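Local coordinates for protein botulinum neurotoxin type G (Clostridium botulinum, PDB 3MPP) that targets neurons as a clostridial neurotoxin, its receptor-binding domain attaching the toxin to the cell surface so that the protease light chain can be delivered into the cytosol, at residues Ser8-Arg13 with Ile35-Phe40; Tyr78-Ile83 with Ile274-Leu279; Ile117-Lys122 with Arg175-Asn180; Val302-Tyr307 with Gln351-Tyr356. The protein carries 4 engineered substitutions. All blocks are in the same frame, centred on the assembly; numbering follows the deposited sequence. Where two conformers were deposited one is given.

Contacts 1 and 3 are surface contacts within the N-terminal subdomain of the receptor-binding domain, a lectin-like jelly roll; in each a backbone-to-backbone hydrogen bond joins the segments at strand ends and turns, with side chains packed around it. Contact 4 belongs to the C-terminal beta-trefoil subdomain and is partly buried; there a glutamate carboxylate and a glycine N-H bind backbone atoms at the end of strand 346-353. Contact 2 is the only one of the four whose two segments come from different subdomains, and its chemistry differs: tyrosine and isoleucine side chains pack together, and a water links a tyrosine hydroxyl to a backbone carbonyl. Contacts 3 and 4 lie farthest apart, with centres about 49 Å from each other.

Contact 1 (Ser8-Arg13 with Ile35-Phe40); sequences SYRGGR and IGNGQF
Tyr-9 N donates to Asn-37 O (3.0 Å, 145° at the hydrogen), where the end of strand 3-10 meets the loop before strand 39-43 in the lectin-like jelly roll of the N-terminal subdomain. The N-H comes from above the carbonyl plane of Asn-37, not along a lone pair. The same oxygen takes a CA-H...O contact from Ser-8, with CA 2.9 Å from O. Asn-37 is followed by a cis peptide bond, and Gly-38 lies against the base of Tyr-9, whose CB is 3.7 Å from Gly-38 N; the Tyr-9 ring leads away and stacks with Phe-32. Beside this backbone pairing, Ser-8 OG hydrogen-bonds Ser-17 OG, while Asn-37 ND2 binds Asp-200. Outermost, in one of the two conformers of Arg-10, it and Asn-37 run side by side, guanidinium and amide nearly coplanar at 20°. Bent at chi2 (-89°), this conformer brings NH2 to 4.1 Å from Asn-37 OD1, which lies at the guanidinium edge.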
loop_
_atom_site.group_PDB
_atom_site.type_symbol
_atom_site.label_atom_id
_atom_site.label_comp_id
_atom_site.label_asym_id
_atom_site.label_seq_id
_atom_site.Cartn_x
_atom_site.Cartn_y
_atom_site.Cartn_z
ATOM N N SER A 8 -8.913 -10.683 14.181
ATOM C CA SER A 8 -9.545 -9.389 13.991
ATOM C C SER A 8 -9.405 -8.592 15.268
ATOM O O SER A 8 -9.471 -9.143 16.367
ATOM C CB SER A 8 -11.021 -9.542 13.635
ATOM O OG SER A 8 -11.180 -10.292 12.447
ATOM N N TYR A 9 -9.192 -7.295 15.114
ATOM C CA TYR A 9 -9.155 -6.380 16.238
ATOM C C TYR A 9 -10.505 -5.676 16.310
ATOM O O TYR A 9 -10.730 -4.676 15.629
ATOM C CB TYR A 9 -8.025 -5.368 16.052
ATOM C CG TYR A 9 -7.803 -4.484 17.252
ATOM C CD1 TYR A 9 -8.122 -3.131 17.209
ATOM C CD2 TYR A 9 -7.277 -5.001 18.434
ATOM C CE1 TYR A 9 -7.923 -2.318 18.306
ATOM C CE2 TYR A 9 -7.073 -4.194 19.535
ATOM C CZ TYR A 9 -7.400 -2.856 19.467
ATOM O OH TYR A 9 -7.200 -2.049 20.562
ATOM N N ARG A 10 -11.397 -6.211 17.138
ATOM C CA ARG A 10 -12.759 -5.694 17.260
ATOM C C ARG A 10 -12.985 -5.016 18.608
ATOM O O ARG A 10 -12.864 -5.649 19.653
ATOM C CB ARG A 10 -13.770 -6.835 17.100
ATOM C CG ARG A 10 -13.656 -7.613 15.797
ATOM C CD ARG A 10 -14.501 -6.996 14.693
ATOM N NE ARG A 10 -14.437 -7.773 13.457
ATOM C CZ ARG A 10 -15.081 -8.920 13.259
ATOM N NH1 ARG A 10 -15.836 -9.433 14.221
ATOM N NH2 ARG A 10 -14.965 -9.557 12.101
ATOM N N GLY A 11 -13.314 -3.728 18.578
ATOM C CA GLY A 11 -13.672 -3.006 19.788
ATOM C C GLY A 11 -12.691 -3.114 20.940
ATOM O O GLY A 11 -13.066 -3.485 22.052
ATOM N N GLY A 12 -11.429 -2.790 20.676
ATOM C CA GLY A 12 -10.424 -2.740 21.720
ATOM C C GLY A 12 -9.753 -4.066 22.006
ATOM O O GLY A 12 -8.793 -4.123 22.771
ATOM N N ARG A 13 -10.243 -5.137 21.393
ATOM C CA ARG A 13 -9.682 -6.456 21.653
ATOM C C ARG A 13 -9.329 -7.235 20.384
ATOM O O ARG A 13 -10.017 -7.139 19.370
ATOM C CB ARG A 13 -10.629 -7.274 22.538
ATOM C CG ARG A 13 -12.009 -7.501 21.940
ATOM C CD ARG A 13 -12.823 -8.479 22.780
ATOM N NE ARG A 13 -13.283 -7.893 24.037
ATOM C CZ ARG A 13 -14.515 -7.433 24.241
ATOM N NH1 ARG A 13 -15.415 -7.491 23.269
ATOM N NH2 ARG A 13 -14.849 -6.918 25.417
ATOM N N ILE A 35 -8.268 0.310 11.904
ATOM C CA ILE A 35 -8.514 0.449 10.468
ATOM C C ILE A 35 -8.893 -0.912 9.907
ATOM O O ILE A 35 -8.199 -1.889 10.153
ATOM C CB ILE A 35 -7.269 0.948 9.720
ATOM C CG1 ILE A 35 -6.840 2.322 10.252
ATOM C CG2 ILE A 35 -7.544 0.991 8.217
ATOM C CD1 ILE A 35 -5.450 2.767 9.761
ATOM N N GLY A 36 -9.987 -0.993 9.159
ATOM C CA GLY A 36 -10.433 -2.291 8.688
ATOM C C GLY A 36 -10.782 -3.146 9.896
ATOM O O GLY A 36 -11.664 -2.784 10.662
ATOM N N ASN A 37 -10.091 -4.256 10.112
ATOM C CA ASN A 37 -10.443 -5.060 11.277
ATOM C C ASN A 37 -9.384 -5.914 11.968
ATOM O O ASN A 37 -9.613 -7.105 12.147
ATOM C CB ASN A 37 -11.622 -5.970 10.925
ATOM C CG ASN A 37 -11.246 -7.038 9.919
ATOM O OD1 ASN A 37 -11.824 -8.125 9.900
ATOM N ND2 ASN A 37 -10.260 -6.735 9.081
ATOM N N GLY A 38 -8.242 -5.365 12.373
ATOM C CA GLY A 38 -7.756 -4.039 12.048
ATOM C C GLY A 38 -6.278 -4.251 11.699
ATOM O O GLY A 38 -5.971 -5.049 10.821
ATOM N N GLN A 39 -5.357 -3.562 12.369
ATOM C CA GLN A 39 -3.930 -3.716 12.060
ATOM C C GLN A 39 -3.088 -3.793 13.317
ATOM O O GLN A 39 -3.411 -3.142 14.297
ATOM C CB GLN A 39 -3.431 -2.541 11.214
ATOM C CG GLN A 39 -4.280 -2.247 9.977
ATOM C CD GLN A 39 -3.755 -1.033 9.201
ATOM O OE1 GLN A 39 -2.833 -0.331 9.653
ATOM N NE2 GLN A 39 -4.335 -0.785 8.034
ATOM N N PHE A 40 -2.004 -4.573 13.296
ATOM C CA PHE A 40 -1.068 -4.541 14.423
ATOM C C PHE A 40 0.398 -4.418 14.029
ATOM O O PHE A 40 0.817 -4.879 12.974
ATOM C CB PHE A 40 -1.277 -5.706 15.427
ATOM C CG PHE A 40 -0.940 -7.066 14.888
ATOM C CD1 PHE A 40 0.363 -7.547 14.939
ATOM C CD2 PHE A 40 -1.936 -7.892 14.382
ATOM C CE1 PHE A 40 0.676 -8.815 14.470
ATOM C CE2 PHE A 40 -1.631 -9.161 13.900
ATOM C CZ PHE A 40 -0.316 -9.629 13.953
#

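Contact 2 (Tyr78-Ile83 with Ile274-Leu279); sequences YNNNDI and INYQNL
Ile-274 meets the ring of Tyr-78 where the loop before helix 83-88, in the jelly-roll N-terminal subdomain, packs on the short strand 275-277 of the beta-trefoil C-terminal subdomain. The isoleucine lays its CG2 methyl over one ring face in a CH-pi contact, 3.9 Å from the centroid and only 13° off the normal. Its other branch reaches the rim of the same ring, with CD1 3.5 Å from Tyr-78 CE1. CG2 also touches Ile-83 CD1 at 3.6 Å, which wedges the methyl between the tyrosine and the first turn of the helix; Phe-269 and Ile-132 pack against Ile-274 as well. Next along, Asn-275 points away, its ND2 bonding Lys-133 O, and takes part through its carbonyl: a water lying in the plane of the Tyr-78 ring, at its edge, is 2.7 Å from Tyr-78 OH and donates to Asn-275 O (2.9 Å). Tyr-276 again points toward the loop, and its rotamer (chi1 64°) sets the ring beside Asn-80 and the Tyr-78 hydroxyl, with CD2 3.3 Å from Tyr-78 OH. The amide of Asn-80 arrives from the opposite direction, tilted 39° to the Tyr-276 ring. Asn-80 OD1 is hydrogen-bonded by Lys-77 NZ, and ND2 lies in the Tyr-276 ring plane, 3.0 Å from OH.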
loop_
_atom_site.group_PDB
_atom_site.type_symbol
_atom_site.label_atom_id
_atom_site.label_comp_id
_atom_site.label_asym_id
_atom_site.label_seq_id
_atom_site.Cartn_x
_atom_site.Cartn_y
_atom_site.Cartn_z
ATOM N N TYR A 78 14.477 0.147 3.896
ATOM C CA TYR A 78 15.826 0.039 4.435
ATOM C C TYR A 78 16.350 1.401 4.896
ATOM O O TYR A 78 15.939 2.451 4.391
ATOM C CB TYR A 78 16.747 -0.511 3.348
ATOM C CG TYR A 78 16.537 0.156 1.994
ATOM C CD1 TYR A 78 17.129 1.382 1.691
ATOM C CD2 TYR A 78 15.744 -0.448 1.021
ATOM C CE1 TYR A 78 16.943 1.976 0.429
ATOM C CE2 TYR A 78 15.540 0.151 -0.217
ATOM C CZ TYR A 78 16.133 1.354 -0.502
ATOM O OH TYR A 78 15.916 1.920 -1.734
ATOM N N ASN A 79 17.225 1.398 5.891
ATOM C CA ASN A 79 17.970 2.606 6.213
ATOM C C ASN A 79 19.189 2.670 5.291
ATOM O O ASN A 79 19.989 1.730 5.227
ATOM C CB ASN A 79 18.402 2.639 7.687
ATOM C CG ASN A 79 17.267 3.025 8.634
ATOM O OD1 ASN A 79 16.326 3.738 8.262
ATOM N ND2 ASN A 79 17.366 2.563 9.873
ATOM N N ASN A 80 19.320 3.773 4.555
ATOM C CA ASN A 80 20.417 3.906 3.596
ATOM C C ASN A 80 21.779 3.539 4.191
ATOM O O ASN A 80 22.570 2.879 3.545
ATOM C CB ASN A 80 20.509 5.319 3.032
ATOM C CG ASN A 80 19.315 5.695 2.179
ATOM O OD1 ASN A 80 18.459 4.858 1.864
ATOM N ND2 ASN A 80 19.246 6.971 1.807
ATOM N N ASN A 81 22.037 3.974 5.419
ATOM C CA ASN A 81 23.342 3.786 6.052
ATOM C C ASN A 81 23.496 2.465 6.813
ATOM O O ASN A 81 24.522 2.220 7.448
ATOM C CB ASN A 81 23.669 4.972 6.969
ATOM C CG ASN A 81 22.743 5.065 8.176
ATOM O OD1 ASN A 81 22.233 4.057 8.665
ATOM N ND2 ASN A 81 22.536 6.280 8.669
ATOM N N ASP A 82 22.476 1.618 6.756
ATOM C CA ASP A 82 22.515 0.341 7.456
ATOM C C ASP A 82 22.072 -0.795 6.537
ATOM O O ASP A 82 21.332 -1.691 6.945
ATOM C CB ASP A 82 21.622 0.404 8.692
ATOM C CG ASP A 82 21.908 -0.710 9.683
ATOM O OD1 ASP A 82 23.030 -1.261 9.672
ATOM O OD2 ASP A 82 21.004 -1.029 10.483
ATOM N N ILE A 83 22.547 -0.765 5.297
ATOM C CA ILE A 83 22.072 -1.700 4.287
ATOM C C ILE A 83 22.545 -3.152 4.475
ATOM O O ILE A 83 21.800 -4.092 4.167
ATOM C CB ILE A 83 22.353 -1.187 2.845
ATOM C CG1 ILE A 83 21.424 -1.882 1.851
ATOM C CG2 ILE A 83 23.808 -1.351 2.469
ATOM C CD1 ILE A 83 19.971 -1.485 2.048
ATOM N N ILE A 274 21.486 0.014 -3.359
ATOM C CA ILE A 274 20.103 0.449 -3.537
ATOM C C ILE A 274 19.946 1.699 -4.403
ATOM O O ILE A 274 20.903 2.427 -4.667
ATOM C CB ILE A 274 19.401 0.669 -2.169
ATOM C CG1 ILE A 274 20.137 1.724 -1.344
ATOM C CG2 ILE A 274 19.310 -0.627 -1.383
ATOM C CD1 ILE A 274 19.612 3.131 -1.561
ATOM N N ASN A 275 18.717 1.929 -4.836
ATOM C CA ASN A 275 18.361 3.134 -5.583
ATOM C C ASN A 275 16.879 3.377 -5.457
ATOM O O ASN A 275 16.082 2.432 -5.538
ATOM C CB ASN A 275 18.705 2.979 -7.066
ATOM C CG ASN A 275 18.041 4.043 -7.921
ATOM O OD1 ASN A 275 18.460 5.201 -7.922
ATOM N ND2 ASN A 275 16.982 3.662 -8.630
ATOM N N TYR A 276 16.505 4.637 -5.251
ATOM C CA TYR A 276 15.102 5.036 -5.209
ATOM C C TYR A 276 14.953 6.496 -5.580
ATOM O O TYR A 276 15.858 7.295 -5.350
ATOM C CB TYR A 276 14.499 4.832 -3.805
ATOM C CG TYR A 276 15.119 5.682 -2.716
ATOM C CD1 TYR A 276 14.595 6.926 -2.388
ATOM C CD2 TYR A 276 16.224 5.218 -1.987
ATOM C CE1 TYR A 276 15.161 7.708 -1.372
ATOM C CE2 TYR A 276 16.794 5.990 -0.975
ATOM C CZ TYR A 276 16.259 7.231 -0.674
ATOM O OH TYR A 276 16.828 7.987 0.324
ATOM N N GLN A 277 13.790 6.851 -6.117
ATOM C CA GLN A 277 13.460 8.256 -6.306
ATOM C C GLN A 277 12.710 8.794 -5.104
ATOM O O GLN A 277 11.920 8.076 -4.493
ATOM C CB GLN A 277 12.659 8.459 -7.596
ATOM C CG GLN A 277 13.567 8.386 -8.838
ATOM C CD GLN A 277 12.789 8.539 -10.120
ATOM O OE1 GLN A 277 11.577 8.303 -10.156
ATOM N NE2 GLN A 277 13.478 8.920 -11.187
ATOM N N ASN A 278 12.973 10.055 -4.762
ATOM C CA ASN A 278 12.264 10.734 -3.668
ATOM C C ASN A 278 10.772 10.954 -3.946
ATOM O O ASN A 278 10.383 11.201 -5.084
ATOM C CB ASN A 278 12.944 12.076 -3.368
ATOM C CG ASN A 278 14.283 11.893 -2.708
ATOM O OD1 ASN A 278 15.318 12.372 -3.192
ATOM N ND2 ASN A 278 14.282 11.160 -1.613
ATOM N N LEU A 279 9.970 10.880 -2.884
ATOM C CA LEU A 279 8.509 10.926 -2.924
ATOM C C LEU A 279 7.947 12.205 -2.344
ATOM O O LEU A 279 6.881 12.686 -2.754
ATOM C CB LEU A 279 7.937 9.768 -2.095
ATOM C CG LEU A 279 8.374 8.377 -2.559
ATOM C CD1 LEU A 279 7.666 7.310 -1.746
ATOM C CD2 LEU A 279 8.067 8.210 -4.055
HETATM O O HOH W 1 14.252 1.046 -3.727
#

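Contact 3 (Ile117-Lys122 with Arg175-Asn180); sequences IDVNAK and RINSSN
Asp-118 and Val-119 meet Arg-175 and Ile-176 in a surface contact between two connections of the N-terminal subdomain: the hairpin turn joining strands 111-117 and 123-129, and the loop that leads into strand 181-187. The backbones touch at one point. Val-119 N gives a weak hydrogen bond to Arg-175 O (3.0 Å, bent to 129° at the hydrogen), and Asp-118 CA lies 3.2 Å from that same oxygen in a CA-H...O contact. Around it a few methyls complete the contact. Ile-176 bends its CD1 methyl over the aspartate, 3.5 Å from Asp-118 CA, while its CG2, anti to the backbone N, rests on Ile-117 O. On the other flank the Val-119 and Asn-177 side chains cross at about a right angle, CG1 3.3 Å from OD1; the asparagine is held by ND2 bonding Lys-98 O.

The turn is braced from within by its aspartate. With chi1 at 65°, the carboxylate folds back over the turn, and OD1 accepts from Asn-120 N (2.9 Å) and Lys-122 N (2.8 Å), which approach from opposite faces of its plane. OD2 receives Asp-174 N, tying the carboxylate to the neighbouring loop. A type I turn plus G1 bulge, with Ala-121 at positive phi and Asp-118 N bonded to Lys-122 O, closes this jelly-roll hairpin, reinforced by the Asx turn at Asp-118.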
loop_
_atom_site.group_PDB
_atom_site.type_symbol
_atom_site.label_atom_id
_atom_site.label_comp_id
_atom_site.label_asym_id
_atom_site.label_seq_id
_atom_site.Cartn_x
_atom_site.Cartn_y
_atom_site.Cartn_z
ATOM N N ILE A 117 10.347 -27.090 8.364
ATOM C CA ILE A 117 11.417 -27.817 9.022
ATOM C C ILE A 117 10.868 -29.110 9.602
ATOM O O ILE A 117 9.863 -29.102 10.320
ATOM C CB ILE A 117 12.057 -26.976 10.144
ATOM C CG1 ILE A 117 12.514 -25.624 9.591
ATOM C CG2 ILE A 117 13.215 -27.742 10.801
ATOM C CD1 ILE A 117 13.204 -24.744 10.601
ATOM N N ASP A 118 11.515 -30.224 9.269
ATOM C CA ASP A 118 11.067 -31.524 9.750
ATOM C C ASP A 118 11.615 -31.840 11.144
ATOM O O ASP A 118 12.312 -31.024 11.763
ATOM C CB ASP A 118 11.415 -32.640 8.754
ATOM C CG ASP A 118 12.915 -32.849 8.594
ATOM O OD1 ASP A 118 13.694 -32.388 9.462
ATOM O OD2 ASP A 118 13.312 -33.489 7.595
ATOM N N VAL A 119 11.292 -33.034 11.628
ATOM C CA VAL A 119 11.645 -33.444 12.983
ATOM C C VAL A 119 13.145 -33.656 13.180
ATOM O O VAL A 119 13.614 -33.809 14.312
ATOM C CB VAL A 119 10.899 -34.727 13.368
ATOM C CG1 VAL A 119 9.480 -34.395 13.807
ATOM C CG2 VAL A 119 10.893 -35.695 12.195
ATOM N N ASN A 120 13.893 -33.673 12.081
ATOM C CA ASN A 120 15.341 -33.852 12.152
ATOM C C ASN A 120 16.097 -32.535 11.968
ATOM O O ASN A 120 17.327 -32.517 11.899
ATOM C CB ASN A 120 15.798 -34.880 11.120
ATOM C CG ASN A 120 15.312 -36.281 11.440
ATOM O OD1 ASN A 120 14.731 -36.957 10.591
ATOM N ND2 ASN A 120 15.549 -36.727 12.675
ATOM N N ALA A 121 15.341 -31.442 11.894
ATOM C CA ALA A 121 15.884 -30.105 11.673
ATOM C C ALA A 121 16.374 -29.886 10.240
ATOM O O ALA A 121 17.176 -28.988 9.980
ATOM C CB ALA A 121 16.982 -29.771 12.685
ATOM N N LYS A 122 15.881 -30.701 9.313
ATOM C CA LYS A 122 16.124 -30.462 7.894
ATOM C C LYS A 122 15.093 -29.483 7.332
ATOM O O LYS A 122 13.886 -29.724 7.408
ATOM C CB LYS A 122 16.076 -31.772 7.110
ATOM C CG LYS A 122 16.130 -31.589 5.600
ATOM C CD LYS A 122 15.970 -32.923 4.877
ATOM C CE LYS A 122 16.171 -32.771 3.376
ATOM N NZ LYS A 122 15.608 -33.918 2.615
ATOM N N ARG A 175 8.824 -35.690 8.457
ATOM C CA ARG A 175 7.551 -35.250 9.019
ATOM C C ARG A 175 7.660 -33.858 9.648
ATOM O O ARG A 175 8.678 -33.516 10.253
ATOM C CB ARG A 175 7.035 -36.268 10.042
ATOM C CG ARG A 175 5.554 -36.134 10.361
ATOM C CD ARG A 175 5.304 -35.117 11.463
ATOM N NE ARG A 175 4.004 -34.467 11.323
ATOM C CZ ARG A 175 2.844 -35.026 11.653
ATOM N NH1 ARG A 175 2.815 -36.258 12.143
ATOM N NH2 ARG A 175 1.712 -34.355 11.490
ATOM N N ILE A 176 6.603 -33.062 9.500
ATOM C CA ILE A 176 6.577 -31.700 10.031
ATOM C C ILE A 176 5.572 -31.573 11.173
ATOM O O ILE A 176 4.365 -31.729 10.971
ATOM C CB ILE A 176 6.202 -30.663 8.947
ATOM C CG1 ILE A 176 6.905 -30.974 7.623
ATOM C CG2 ILE A 176 6.533 -29.251 9.423
ATOM C CD1 ILE A 176 8.405 -30.789 7.662
ATOM N N ASN A 177 6.078 -31.278 12.366
ATOM C CA ASN A 177 5.233 -31.115 13.548
ATOM C C ASN A 177 4.204 -29.991 13.419
ATOM O O ASN A 177 4.428 -28.999 12.715
ATOM C CB ASN A 177 6.094 -30.882 14.794
ATOM C CG ASN A 177 6.731 -32.161 15.315
ATOM O OD1 ASN A 177 6.527 -33.244 14.762
ATOM N ND2 ASN A 177 7.512 -32.037 16.384
ATOM N N SER A 178 3.074 -30.161 14.101
ATOM C CA SER A 178 2.054 -29.119 14.169
ATOM C C SER A 178 1.957 -28.596 15.597
ATOM O O SER A 178 1.924 -29.376 16.548
ATOM C CB SER A 178 0.697 -29.662 13.719
ATOM O OG SER A 178 0.187 -30.588 14.662
ATOM N N SER A 179 1.916 -27.278 15.748
ATOM C CA SER A 179 1.839 -26.673 17.073
ATOM C C SER A 179 0.473 -26.038 17.343
ATOM O O SER A 179 -0.215 -25.599 16.420
ATOM C CB SER A 179 2.949 -25.639 17.254
ATOM O OG SER A 179 2.948 -25.113 18.569
ATOM N N ASN A 180 0.090 -26.005 18.616
ATOM C CA ASN A 180 -1.151 -25.365 19.038
ATOM C C ASN A 180 -1.010 -23.849 19.109
ATOM O O ASN A 180 -2.006 -23.122 19.120
ATOM C CB ASN A 180 -1.591 -25.895 20.404
ATOM C CG ASN A 180 -1.966 -27.361 20.369
ATOM O OD1 ASN A 180 -2.679 -27.811 19.472
ATOM N ND2 ASN A 180 -1.491 -28.114 21.354
#

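Contact 4 (Val302-Tyr307 with Gln351-Tyr356); sequences VREGDY and QIKKYY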
loop_
_atom_site.group_PDB
_atom_site.type_symbol
_atom_site.label_atom_id
_atom_site.label_comp_id
_atom_site.label_asym_id
_atom_site.label_seq_id
_atom_site.Cartn_x
_atom_site.Cartn_y
_atom_site.Cartn_z
ATOM N N VAL A 302 -11.880 9.730 3.468
ATOM C CA VAL A 302 -12.446 10.142 2.186
ATOM C C VAL A 302 -13.020 8.939 1.461
ATOM O O VAL A 302 -12.331 7.942 1.256
ATOM C CB VAL A 302 -11.379 10.760 1.273
ATOM C CG1 VAL A 302 -12.055 11.423 0.061
ATOM C CG2 VAL A 302 -10.533 11.764 2.060
ATOM N N ARG A 303 -14.272 9.049 1.047
ATOM C CA ARG A 303 -14.957 7.953 0.381
ATOM C C ARG A 303 -15.205 8.237 -1.089
ATOM O O ARG A 303 -15.370 9.384 -1.494
ATOM C CB ARG A 303 -16.264 7.625 1.101
ATOM C CG ARG A 303 -16.003 6.799 2.356
ATOM C CD ARG A 303 -17.194 6.693 3.290
ATOM N NE ARG A 303 -16.754 6.027 4.514
ATOM C CZ ARG A 303 -16.283 6.664 5.580
ATOM N NH1 ARG A 303 -16.228 7.990 5.590
ATOM N NH2 ARG A 303 -15.874 5.978 6.639
ATOM N N GLU A 304 -15.217 7.173 -1.882
ATOM C CA GLU A 304 -15.445 7.286 -3.307
ATOM C C GLU A 304 -16.671 8.152 -3.565
ATOM O O GLU A 304 -17.724 7.967 -2.946
ATOM C CB GLU A 304 -15.619 5.888 -3.907
ATOM C CG GLU A 304 -15.028 5.728 -5.294
ATOM C CD GLU A 304 -16.011 6.063 -6.402
ATOM O OE1 GLU A 304 -17.162 6.445 -6.088
ATOM O OE2 GLU A 304 -15.629 5.937 -7.588
ATOM N N GLY A 305 -16.522 9.125 -4.457
ATOM C CA GLY A 305 -17.624 10.002 -4.813
ATOM C C GLY A 305 -17.809 11.238 -3.941
ATOM O O GLY A 305 -18.632 12.095 -4.264
ATOM N N ASP A 306 -17.068 11.338 -2.835
ATOM C CA ASP A 306 -17.161 12.525 -1.968
ATOM C C ASP A 306 -16.866 13.785 -2.775
ATOM O O ASP A 306 -16.065 13.745 -3.707
ATOM C CB ASP A 306 -16.134 12.467 -0.829
ATOM C CG ASP A 306 -16.615 11.650 0.369
ATOM O OD1 ASP A 306 -17.756 11.158 0.335
ATOM O OD2 ASP A 306 -15.837 11.493 1.338
ATOM N N TYR A 307 -17.499 14.892 -2.386
ATOM C CA TYR A 307 -17.187 16.211 -2.927
ATOM C C TYR A 307 -16.118 16.902 -2.070
ATOM O O TYR A 307 -16.267 17.020 -0.850
ATOM C CB TYR A 307 -18.455 17.053 -3.011
ATOM C CG TYR A 307 -19.425 16.531 -4.050
ATOM C CD1 TYR A 307 -19.301 16.889 -5.380
ATOM C CD2 TYR A 307 -20.456 15.670 -3.697
ATOM C CE1 TYR A 307 -20.180 16.413 -6.337
ATOM C CE2 TYR A 307 -21.340 15.188 -4.646
ATOM C CZ TYR A 307 -21.195 15.566 -5.965
ATOM O OH TYR A 307 -22.064 15.092 -6.918
ATOM N N GLN A 351 -14.455 15.781 -7.254
ATOM C CA GLN A 351 -14.905 14.481 -6.771
ATOM C C GLN A 351 -13.804 13.455 -6.987
ATOM O O GLN A 351 -13.256 13.342 -8.090
ATOM C CB GLN A 351 -16.172 14.043 -7.502
ATOM C CG GLN A 351 -17.325 15.017 -7.393
ATOM C CD GLN A 351 -18.421 14.727 -8.405
ATOM O OE1 GLN A 351 -18.907 13.604 -8.503
ATOM N NE2 GLN A 351 -18.814 15.747 -9.164
ATOM N N ILE A 352 -13.461 12.723 -5.929
ATOM C CA ILE A 352 -12.459 11.671 -6.026
ATOM C C ILE A 352 -13.164 10.356 -6.330
ATOM O O ILE A 352 -14.181 10.018 -5.719
ATOM C CB ILE A 352 -11.601 11.550 -4.750
ATOM C CG1 ILE A 352 -10.966 12.891 -4.398
ATOM C CG2 ILE A 352 -10.482 10.548 -4.946
ATOM C CD1 ILE A 352 -9.821 12.760 -3.404
ATOM N N LYS A 353 -12.623 9.618 -7.290
ATOM C CA LYS A 353 -13.310 8.450 -7.806
ATOM C C LYS A 353 -12.346 7.267 -7.909
ATOM O O LYS A 353 -11.129 7.426 -7.828
ATOM C CB LYS A 353 -13.882 8.753 -9.194
ATOM C CG LYS A 353 -14.719 10.007 -9.304
ATOM C CD LYS A 353 -16.119 9.832 -8.739
ATOM C CE LYS A 353 -16.950 8.898 -9.578
ATOM N NZ LYS A 353 -18.400 9.173 -9.339
ATOM N N LYS A 354 -12.906 6.080 -8.095
ATOM C CA LYS A 354 -12.111 4.905 -8.436
ATOM C C LYS A 354 -12.859 4.119 -9.512
ATOM O O LYS A 354 -13.605 3.181 -9.214
ATOM C CB LYS A 354 -11.873 4.024 -7.207
ATOM C CG LYS A 354 -10.568 3.280 -7.273
ATOM C CD LYS A 354 -10.551 2.079 -6.343
ATOM C CE LYS A 354 -10.625 2.482 -4.895
ATOM N NZ LYS A 354 -10.310 1.310 -4.030
ATOM N N TYR A 355 -12.668 4.517 -10.764
ATOM C CA TYR A 355 -13.425 3.948 -11.878
ATOM C C TYR A 355 -13.001 2.539 -12.304
ATOM O O TYR A 355 -13.759 1.833 -12.976
ATOM C CB TYR A 355 -13.326 4.868 -13.101
ATOM C CG TYR A 355 -14.071 6.165 -12.969
ATOM C CD1 TYR A 355 -15.459 6.188 -12.858
ATOM C CD2 TYR A 355 -13.393 7.370 -12.986
ATOM C CE1 TYR A 355 -16.138 7.382 -12.755
ATOM C CE2 TYR A 355 -14.058 8.564 -12.889
ATOM C CZ TYR A 355 -15.421 8.568 -12.777
ATOM O OH TYR A 355 -16.056 9.765 -12.680
ATOM N N TYR A 356 -11.786 2.137 -11.953
ATOM C CA TYR A 356 -11.245 0.865 -12.433
ATOM C C TYR A 356 -9.973 0.564 -11.660
ATOM O O TYR A 356 -9.574 1.352 -10.804
ATOM C CB TYR A 356 -10.953 0.954 -13.931
ATOM C CG TYR A 356 -10.304 2.276 -14.280
ATOM C CD1 TYR A 356 -8.983 2.515 -13.955
ATOM C CD2 TYR A 356 -11.022 3.291 -14.910
ATOM C CE1 TYR A 356 -8.372 3.727 -14.246
ATOM C CE2 TYR A 356 -10.418 4.526 -15.206
ATOM C CZ TYR A 356 -9.091 4.726 -14.867
ATOM O OH TYR A 356 -8.465 5.921 -15.146
#
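The carboxylate of Glu-304 stands in for a backbone acceptor at the end of strand 346-353: Lys-354 N donates to OE2 (2.8 Å, nearly straight at 171°), meeting it on the anti side. This lies in the beta-trefoil subdomain, where a type II turn from Arg-303 to Asp-306 leads into strand 307-312 and flanks strand 346-353. A sharp bend at chi2 (-90°) brings the glutamate back alongside Lys-353, with OE2 3.4 Å from Lys-353 CA. Lys-353 NZ stays beyond salt-bridge range of OE1, although its charge may still favour the ionised carboxylate. Next in the turn, Gly-305 N donates to Ile-352 O (2.8 Å), almost straight on to the carbonyl oxygen. Tyr-307 and Gln-351 form an antiparallel non-hydrogen-bonded pair, their side chains running the same way. Val-302 CG1 packs loosely on Ile-352 CD1 (4.3 Å). Asp-306 N closes the turn on Arg-303 O, and Asp-306 OD2, also bonded to Tyr-236 OH, accepts Arg-303 N at 2.9 Å from above the carboxylate plane.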